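Side-chain contacts in acyl-CoA dehydrogenase (Mycobacterium thermoresistibile, PDB 3NF4), which probably oxidises acyl-CoA thioesters to their 2,3-enoyl forms, using a bound flavin-adenine dinucleotide: residues A[21-26]-A[59-64]; A[82-87]-A[93-98]; A[259-264]-A[362-367]. All coordinates share one frame; numbering follows the deposited sequence.

In the fold
From the N terminus, contact 1 comes first. It joins helix 18-35 to the loop after helix 52-57 and closes a mostly helical span of 32 residues. Contact 2 follows and closes the short turn between helices 77-88 and 92-104; five residues separate its segments. Contact 3 spans 97 residues and pairs helix 247-274 with helix 357-367. The three lie in series, so none nests in or crosses another. Contacts 1 and 2 touch within the N-terminal domain, where Leu64 packs on Val83 and Leu62 on Val98. Contact 2 also meets contact 3, through Glu85 on Gly260 and Val96 on Met367. It thus links the N-terminal helices to the C-terminal ones.

Contact 1. Residues A[21-26]-A[59-64]; sequences AELIEL and AGLLSL
Leu26 N bonds back to Glu22 O at 2.8 Å, an ordinary helical bond, and from this turn Leu26 reaches Ala59. Its CD2 methyl stops 4.2 Å from Ala59 O, so a carbon meets a carbonyl oxygen without a polar bond. One turn earlier, Leu23 faces the loop with both branches. CD1 lies 4.4 Å from Leu61 CD2, and CD2 lies 4.4 Å from Leu64 CD1. Each methyl of Leu23 thus meets a different loop leucine. The CG of Leu23 is anti to the backbone N (chi1 172°), which carries the methyls across although CB does not point straight at the loop.

The contact packs helix 18-35 on the loop between helices 52-57 and 77-88, within the helical N-terminal domain of the acyl-CoA dehydrogenase fold. Gly60, with phi 95°, ends helix 52-57 in a Schellman motif, and a type I beta turn from Gly60 to Ser63 follows. Val83 of helix 77-88 lies against Leu61 and Leu64. These two leucines are buried, whereas Leu26 is exposed. With no polar bond between the segments, the contact depends on apolar packing, which by itself sets no bond direction between helix and loop.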
loop_
_atom_site.group_PDB
_atom_site.type_symbol
_atom_site.label_atom_id
_atom_site.label_comp_id
_atom_site.label_asym_id
_atom_site.label_seq_id
_atom_site.Cartn_x
_atom_site.Cartn_y
_atom_site.Cartn_z
ATOM N N ALA A 21 19.343 9.324 -30.695
ATOM C CA ALA A 21 18.002 9.844 -30.966
ATOM C C ALA A 21 17.404 9.295 -32.256
ATOM O O ALA A 21 16.196 8.978 -32.303
ATOM C CB ALA A 21 17.993 11.369 -30.988
ATOM N N GLU A 22 18.238 9.182 -33.296
ATOM C CA GLU A 22 17.811 8.621 -34.580
ATOM C C GLU A 22 17.568 7.101 -34.504
ATOM O O GLU A 22 16.709 6.571 -35.210
ATOM C CB GLU A 22 18.824 8.962 -35.697
ATOM N N LEU A 23 18.323 6.412 -33.652
ATOM C CA LEU A 23 18.145 4.966 -33.457
ATOM C C LEU A 23 16.801 4.686 -32.772
ATOM O O LEU A 23 16.115 3.714 -33.084
ATOM C CB LEU A 23 19.311 4.365 -32.655
ATOM C CG LEU A 23 19.188 2.900 -32.201
ATOM C CD1 LEU A 23 19.188 1.944 -33.422
ATOM C CD2 LEU A 23 20.258 2.517 -31.209
ATOM N N ILE A 24 16.426 5.562 -31.846
ATOM C CA ILE A 24 15.111 5.475 -31.228
ATOM C C ILE A 24 14.050 5.691 -32.302
ATOM O O ILE A 24 13.063 4.944 -32.381
ATOM C CB ILE A 24 14.970 6.454 -30.061
ATOM C CG1 ILE A 24 15.892 6.028 -28.896
ATOM C CG2 ILE A 24 13.502 6.607 -29.633
ATOM C CD1 ILE A 24 15.477 4.734 -28.155
ATOM N N GLU A 25 14.297 6.684 -33.160
ATOM C CA GLU A 25 13.390 7.018 -34.239
ATOM C C GLU A 25 13.232 5.855 -35.195
ATOM O O GLU A 25 12.123 5.568 -35.644
ATOM C CB GLU A 25 13.887 8.257 -34.982
ATOM C CG GLU A 25 12.764 9.109 -35.564
ATOM C CD GLU A 25 11.695 9.479 -34.526
ATOM O OE1 GLU A 25 12.019 10.178 -33.533
ATOM O OE2 GLU A 25 10.522 9.070 -34.710
ATOM N N LEU A 26 14.329 5.179 -35.512
ATOM C CA LEU A 26 14.237 3.991 -36.360
ATOM C C LEU A 26 13.363 2.876 -35.720
ATOM O O LEU A 26 12.562 2.228 -36.412
ATOM C CB LEU A 26 15.630 3.482 -36.742
ATOM C CG LEU A 26 15.768 2.167 -37.526
ATOM C CD1 LEU A 26 15.214 2.295 -38.949
ATOM C CD2 LEU A 26 17.228 1.710 -37.569
ATOM N N ALA A 59 17.641 -4.873 -39.286
ATOM C CA ALA A 59 17.719 -3.475 -38.904
ATOM C C ALA A 59 18.771 -3.243 -37.820
ATOM O O ALA A 59 19.065 -2.106 -37.464
ATOM C CB ALA A 59 16.358 -2.978 -38.463
ATOM N N GLY A 60 19.353 -4.325 -37.311
ATOM C CA GLY A 60 20.359 -4.240 -36.250
ATOM C C GLY A 60 19.830 -4.400 -34.819
ATOM O O GLY A 60 20.619 -4.423 -33.871
ATOM N N LEU A 61 18.511 -4.547 -34.667
ATOM C CA LEU A 61 17.849 -4.498 -33.345
ATOM C C LEU A 61 18.018 -5.725 -32.419
ATOM O O LEU A 61 17.682 -5.661 -31.219
ATOM C CB LEU A 61 16.369 -4.121 -33.496
ATOM C CG LEU A 61 16.120 -2.776 -34.199
ATOM C CD1 LEU A 61 14.674 -2.621 -34.646
ATOM C CD2 LEU A 61 16.539 -1.600 -33.346
ATOM N N LEU A 62 18.567 -6.812 -32.949
ATOM C CA LEU A 62 18.773 -8.018 -32.153
ATOM C C LEU A 62 20.201 -8.195 -31.631
ATOM O O LEU A 62 20.547 -9.257 -31.117
ATOM C CB LEU A 62 18.391 -9.258 -32.952
ATOM C CG LEU A 62 16.937 -9.541 -33.310
ATOM C CD1 LEU A 62 16.860 -10.818 -34.166
ATOM C CD2 LEU A 62 16.082 -9.700 -32.071
ATOM N N SER A 63 21.044 -7.180 -31.760
ATOM C CA SER A 63 22.430 -7.316 -31.301
ATOM C C SER A 63 23.057 -5.994 -30.871
ATOM O O SER A 63 24.283 -5.849 -30.861
ATOM C CB SER A 63 23.297 -8.005 -32.369
ATOM O OG SER A 63 22.850 -7.677 -33.671
ATOM N N LEU A 64 22.207 -5.049 -30.487
ATOM C CA LEU A 64 22.641 -3.714 -30.138
ATOM C C LEU A 64 23.787 -3.623 -29.128
ATOM O O LEU A 64 24.762 -2.920 -29.392
ATOM C CB LEU A 64 21.451 -2.863 -29.703
ATOM C CG LEU A 64 20.524 -2.451 -30.846
ATOM C CD1 LEU A 64 19.364 -1.650 -30.319
ATOM C CD2 LEU A 64 21.285 -1.660 -31.969
#

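Contact 2. Residues A[82-87]-A[93-98]; sequences QVLEEI and SVAVAV
Apolar contact carries this pair, mainly through Leu84 and Ile87 on helix 77-88. Ile87 CG2 rests 3.8 Å from Ala95 CB. This methyl is anti to the backbone N of Ile87, beside the carbonyl carbon, while CG1 takes the position anti to the carbonyl carbon (chi1 -61°). CG2 also lies 4.4 Å from Val94 CG1, a looser neighbour. Leu84 works through one branch. Its CD1 sits 3.9 Å from Val98 CG1 and 4.4 Å from Ala95 CB. Leu84 and Val98 reach across from opposite helices and lie side by side, so they meet along their flanks. Ala95 is small enough to let both Leu84 and Ile87 approach its helix.

The two helices form an antiparallel helical hairpin in the N-terminal domain, an all-helical part of the acyl-CoA dehydrogenase fold. A short turn joins them. Their segment axes come within 9.3 Å, at 153° between the N-to-C directions.

Carbon also meets a backbone carbonyl. Leu84 CD1 is 3.8 Å from Ala95 O, in packing contact.

Salt bridges belong to the other faces of helix 77-88. Glu85 points away from helix 92-104, and its two carboxylate oxygens pair separately, OE1 with Arg13 and OE2 with Arg304. OE1 of Glu85 also bonds to Tyr307 OH. Glu86 makes salt bridges to Arg13 and Arg90, and these arginines would tend to keep the buried carboxylates ionised.

Within each helix, routine backbone bonds hold the touching residues. Ile87 N bonds to Val83 O at 3.1 Å, and Val98 N bonds to Val94 O at 3.0 Å.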
loop_
_atom_site.group_PDB
_atom_site.type_symbol
_atom_site.label_atom_id
_atom_site.label_comp_id
_atom_site.label_asym_id
_atom_site.label_seq_id
_atom_site.Cartn_x
_atom_site.Cartn_y
_atom_site.Cartn_z
ATOM N N GLN A 82 16.371 1.430 -23.631
ATOM C CA GLN A 82 15.289 2.334 -24.055
ATOM C C GLN A 82 14.714 1.931 -25.442
ATOM O O GLN A 82 13.544 2.215 -25.756
ATOM C CB GLN A 82 15.732 3.831 -23.991
ATOM C CG GLN A 82 16.115 4.357 -22.580
ATOM C CD GLN A 82 16.274 5.895 -22.472
ATOM O OE1 GLN A 82 15.301 6.657 -22.583
ATOM N NE2 GLN A 82 17.493 6.340 -22.209
ATOM N N VAL A 83 15.526 1.264 -26.269
ATOM C CA VAL A 83 15.019 0.646 -27.507
ATOM C C VAL A 83 14.097 -0.540 -27.177
ATOM O O VAL A 83 13.014 -0.713 -27.772
ATOM C CB VAL A 83 16.157 0.135 -28.422
ATOM C CG1 VAL A 83 15.584 -0.759 -29.536
ATOM C CG2 VAL A 83 16.965 1.295 -28.997
ATOM N N LEU A 84 14.550 -1.356 -26.228
ATOM C CA LEU A 84 13.761 -2.453 -25.679
ATOM C C LEU A 84 12.423 -1.941 -25.108
ATOM O O LEU A 84 11.375 -2.555 -25.308
ATOM C CB LEU A 84 14.582 -3.182 -24.614
ATOM C CG LEU A 84 14.196 -4.631 -24.279
ATOM C CD1 LEU A 84 14.150 -5.519 -25.562
ATOM C CD2 LEU A 84 15.138 -5.224 -23.233
ATOM N N GLU A 85 12.452 -0.794 -24.438
ATOM C CA GLU A 85 11.226 -0.202 -23.901
ATOM C C GLU A 85 10.199 0.176 -25.001
ATOM O O GLU A 85 8.985 -0.034 -24.834
ATOM C CB GLU A 85 11.564 1.011 -23.007
ATOM C CG GLU A 85 10.433 1.423 -22.095
ATOM C CD GLU A 85 10.431 2.891 -21.681
ATOM O OE1 GLU A 85 11.399 3.421 -21.081
ATOM O OE2 GLU A 85 9.394 3.517 -21.897
ATOM N N GLU A 86 10.696 0.740 -26.106
ATOM C CA GLU A 86 9.854 1.178 -27.229
ATOM C C GLU A 86 9.204 -0.028 -27.904
ATOM O O GLU A 86 8.004 -0.016 -28.168
ATOM C CB GLU A 86 10.656 2.005 -28.252
ATOM C CG GLU A 86 11.102 3.422 -27.794
ATOM C CD GLU A 86 9.948 4.423 -27.634
ATOM O OE1 GLU A 86 8.810 4.125 -28.064
ATOM O OE2 GLU A 86 10.172 5.521 -27.067
ATOM N N ILE A 87 9.982 -1.079 -28.161
ATOM C CA ILE A 87 9.411 -2.357 -28.609
ATOM C C ILE A 87 8.280 -2.898 -27.694
ATOM O O ILE A 87 7.180 -3.164 -28.188
ATOM C CB ILE A 87 10.498 -3.435 -28.828
ATOM C CG1 ILE A 87 11.473 -2.975 -29.910
ATOM C CG2 ILE A 87 9.876 -4.800 -29.204
ATOM C CD1 ILE A 87 12.815 -3.728 -29.889
ATOM N N SER A 93 5.329 -9.760 -25.578
ATOM C CA SER A 93 5.876 -11.095 -25.828
ATOM C C SER A 93 7.112 -11.107 -26.738
ATOM O O SER A 93 8.045 -11.831 -26.489
ATOM C CB SER A 93 4.789 -12.027 -26.358
ATOM O OG SER A 93 5.350 -13.293 -26.630
ATOM N N VAL A 94 7.128 -10.256 -27.762
ATOM C CA VAL A 94 8.262 -10.134 -28.661
ATOM C C VAL A 94 9.500 -9.532 -27.975
ATOM O O VAL A 94 10.654 -9.966 -28.214
ATOM C CB VAL A 94 7.860 -9.321 -29.929
ATOM C CG1 VAL A 94 9.095 -8.834 -30.714
ATOM C CG2 VAL A 94 6.932 -10.175 -30.834
ATOM N N ALA A 95 9.281 -8.542 -27.116
ATOM C CA ALA A 95 10.389 -7.873 -26.478
ATOM C C ALA A 95 11.043 -8.767 -25.424
ATOM O O ALA A 95 12.272 -8.764 -25.267
ATOM C CB ALA A 95 9.930 -6.564 -25.889
ATOM N N VAL A 96 10.219 -9.524 -24.686
ATOM C CA VAL A 96 10.747 -10.588 -23.825
ATOM C C VAL A 96 11.722 -11.485 -24.641
ATOM O O VAL A 96 12.861 -11.723 -24.225
ATOM C CB VAL A 96 9.605 -11.397 -23.082
ATOM C CG1 VAL A 96 10.152 -12.620 -22.381
ATOM C CG2 VAL A 96 8.906 -10.527 -22.033
ATOM N N ALA A 97 11.315 -11.927 -25.824
ATOM C CA ALA A 97 12.181 -12.778 -26.643
ATOM C C ALA A 97 13.474 -12.084 -27.083
ATOM O O ALA A 97 14.520 -12.740 -27.239
ATOM C CB ALA A 97 11.429 -13.277 -27.862
ATOM N N VAL A 98 13.403 -10.775 -27.338
ATOM C CA VAL A 98 14.622 -10.020 -27.683
ATOM C C VAL A 98 15.613 -10.043 -26.518
ATOM O O VAL A 98 16.810 -10.284 -26.703
ATOM C CB VAL A 98 14.339 -8.582 -28.168
ATOM C CG1 VAL A 98 15.638 -7.796 -28.320
ATOM C CG2 VAL A 98 13.620 -8.631 -29.518
#

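Contact 3. Residues A[259-264]-A[362-367]; sequences TGLAQA and REAKIM
Leu261 carries its whole side of this contact, and its two methyls part to meet different neighbours. CD2 has the most neighbours and makes the closely packed part. It lies 3.8 Å from Ala364 N and 3.9 Å from Ala364 CB, pressed against the backbone of helix 357-367. It also lies 4.0 Å from Glu363 CB. The CG of Leu261 is anti to the backbone N (chi1 180°), which sends the methyls straight across.

CD1 has a polar neighbour. It approaches Glu363 OE1 at 3.6 Å, where the two side chains pass at a slant. The chain of Glu363 is extended beyond CG, and its other oxygen, OE2, makes a salt bridge to Arg359. The loose side is at Met367, whose SD stays 4.5 Å from Leu261 CD2. All four touching residues are buried, while Gln263 and Ala264 are partly open to solvent.

Both helices belong to the helical C-terminal domain of the acyl-CoA dehydrogenase fold. The segments run nearly antiparallel, 10.7 Å apart between axes. Ile366 is part of the FAD pocket and also touches Tyr351 of a second subunit. Helix 321-346 packs on Ala364 and Met367, and helix 289-315 lies against Thr259 and Gln263.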
loop_
_atom_site.group_PDB
_atom_site.type_symbol
_atom_site.label_atom_id
_atom_site.label_comp_id
_atom_site.label_asym_id
_atom_site.label_seq_id
_atom_site.Cartn_x
_atom_site.Cartn_y
_atom_site.Cartn_z
ATOM N N THR A 259 8.407 -1.561 -17.851
ATOM C CA THR A 259 8.184 -0.096 -17.965
ATOM C C THR A 259 7.410 0.244 -19.263
ATOM O O THR A 259 6.523 1.105 -19.262
ATOM C CB THR A 259 9.538 0.687 -17.844
ATOM O OG1 THR A 259 10.145 0.388 -16.575
ATOM C CG2 THR A 259 9.368 2.234 -17.977
ATOM N N GLY A 260 7.720 -0.451 -20.357
ATOM C CA GLY A 260 7.105 -0.129 -21.665
ATOM C C GLY A 260 5.681 -0.658 -21.748
ATOM O O GLY A 260 4.836 -0.044 -22.383
ATOM N N LEU A 261 5.422 -1.805 -21.098
ATOM C CA LEU A 261 4.054 -2.319 -20.927
ATOM C C LEU A 261 3.201 -1.366 -20.066
ATOM O O LEU A 261 2.034 -1.076 -20.414
ATOM C CB LEU A 261 4.065 -3.722 -20.271
ATOM C CG LEU A 261 2.693 -4.366 -20.036
ATOM C CD1 LEU A 261 1.836 -4.540 -21.350
ATOM C CD2 LEU A 261 2.819 -5.692 -19.267
ATOM N N ALA A 262 3.764 -0.889 -18.947
ATOM C CA ALA A 262 3.071 0.153 -18.169
ATOM C C ALA A 262 2.833 1.444 -18.980
ATOM O O ALA A 262 1.759 2.016 -18.901
ATOM C CB ALA A 262 3.824 0.487 -16.872
ATOM N N GLN A 263 3.827 1.906 -19.740
ATOM C CA GLN A 263 3.654 3.118 -20.564
ATOM C C GLN A 263 2.539 2.934 -21.610
ATOM O O GLN A 263 1.738 3.851 -21.832
ATOM C CB GLN A 263 4.971 3.530 -21.236
ATOM C CG GLN A 263 4.898 4.741 -22.191
ATOM C CD GLN A 263 4.593 6.075 -21.458
ATOM O OE1 GLN A 263 5.235 6.443 -20.458
ATOM N NE2 GLN A 263 3.615 6.792 -21.971
ATOM N N ALA A 264 2.494 1.776 -22.261
ATOM C CA ALA A 264 1.402 1.471 -23.210
ATOM C C ALA A 264 -0.007 1.553 -22.567
ATOM O O ALA A 264 -0.934 2.071 -23.152
ATOM C CB ALA A 264 1.610 0.090 -23.817
ATOM N N ARG A 362 -3.252 -8.948 -17.979
ATOM C CA ARG A 362 -2.876 -10.365 -17.981
ATOM C C ARG A 362 -1.357 -10.555 -18.258
ATOM O O ARG A 362 -0.719 -11.427 -17.664
ATOM C CB ARG A 362 -3.733 -11.176 -18.998
ATOM C CG ARG A 362 -5.253 -11.222 -18.671
ATOM C CD ARG A 362 -6.021 -12.142 -19.643
ATOM N NE ARG A 362 -6.318 -11.520 -20.945
ATOM C CZ ARG A 362 -5.756 -11.853 -22.111
ATOM N NH1 ARG A 362 -4.822 -12.796 -22.183
ATOM N NH2 ARG A 362 -6.108 -11.221 -23.233
ATOM N N GLU A 363 -0.776 -9.718 -19.101
ATOM C CA GLU A 363 0.658 -9.780 -19.382
ATOM C C GLU A 363 1.538 -9.350 -18.207
ATOM O O GLU A 363 2.650 -9.865 -18.039
ATOM C CB GLU A 363 1.015 -8.945 -20.632
ATOM C CG GLU A 363 0.620 -9.640 -21.917
ATOM C CD GLU A 363 0.556 -8.752 -23.189
ATOM O OE1 GLU A 363 0.970 -7.564 -23.196
ATOM O OE2 GLU A 363 0.073 -9.286 -24.216
ATOM N N ALA A 364 1.051 -8.434 -17.372
ATOM C CA ALA A 364 1.912 -7.880 -16.318
ATOM C C ALA A 364 2.184 -8.862 -15.164
ATOM O O ALA A 364 3.257 -8.801 -14.545
ATOM C CB ALA A 364 1.342 -6.515 -15.776
ATOM N N LYS A 365 1.210 -9.737 -14.874
ATOM C CA LYS A 365 1.308 -10.676 -13.742
ATOM C C LYS A 365 2.565 -11.562 -13.778
ATOM O O LYS A 365 3.213 -11.721 -12.755
ATOM C CB LYS A 365 0.035 -11.537 -13.597
ATOM C CG LYS A 365 0.047 -12.490 -12.416
ATOM C CD LYS A 365 0.112 -11.744 -11.043
ATOM C CE LYS A 365 1.340 -12.187 -10.242
ATOM N NZ LYS A 365 1.467 -11.532 -8.899
ATOM N N ILE A 366 2.913 -12.122 -14.939
ATOM C CA ILE A 366 4.071 -13.064 -15.047
ATOM C C ILE A 366 5.424 -12.332 -14.849
ATOM O O ILE A 366 6.420 -12.914 -14.414
ATOM C CB ILE A 366 4.057 -13.847 -16.409
ATOM C CG1 ILE A 366 5.142 -14.969 -16.479
ATOM C CG2 ILE A 366 4.283 -12.898 -17.581
ATOM C CD1 ILE A 366 5.168 -15.986 -15.288
ATOM N N MET A 367 5.447 -11.043 -15.144
ATOM C CA MET A 367 6.637 -10.230 -14.932
ATOM C C MET A 367 7.073 -10.149 -13.454
ATOM O O MET A 367 8.296 -10.089 -13.142
ATOM C CB MET A 367 6.393 -8.844 -15.522
ATOM C CG MET A 367 7.331 -8.503 -16.589
ATOM S SD MET A 367 6.510 -7.891 -18.044
ATOM C CE MET A 367 6.564 -9.339 -19.107
#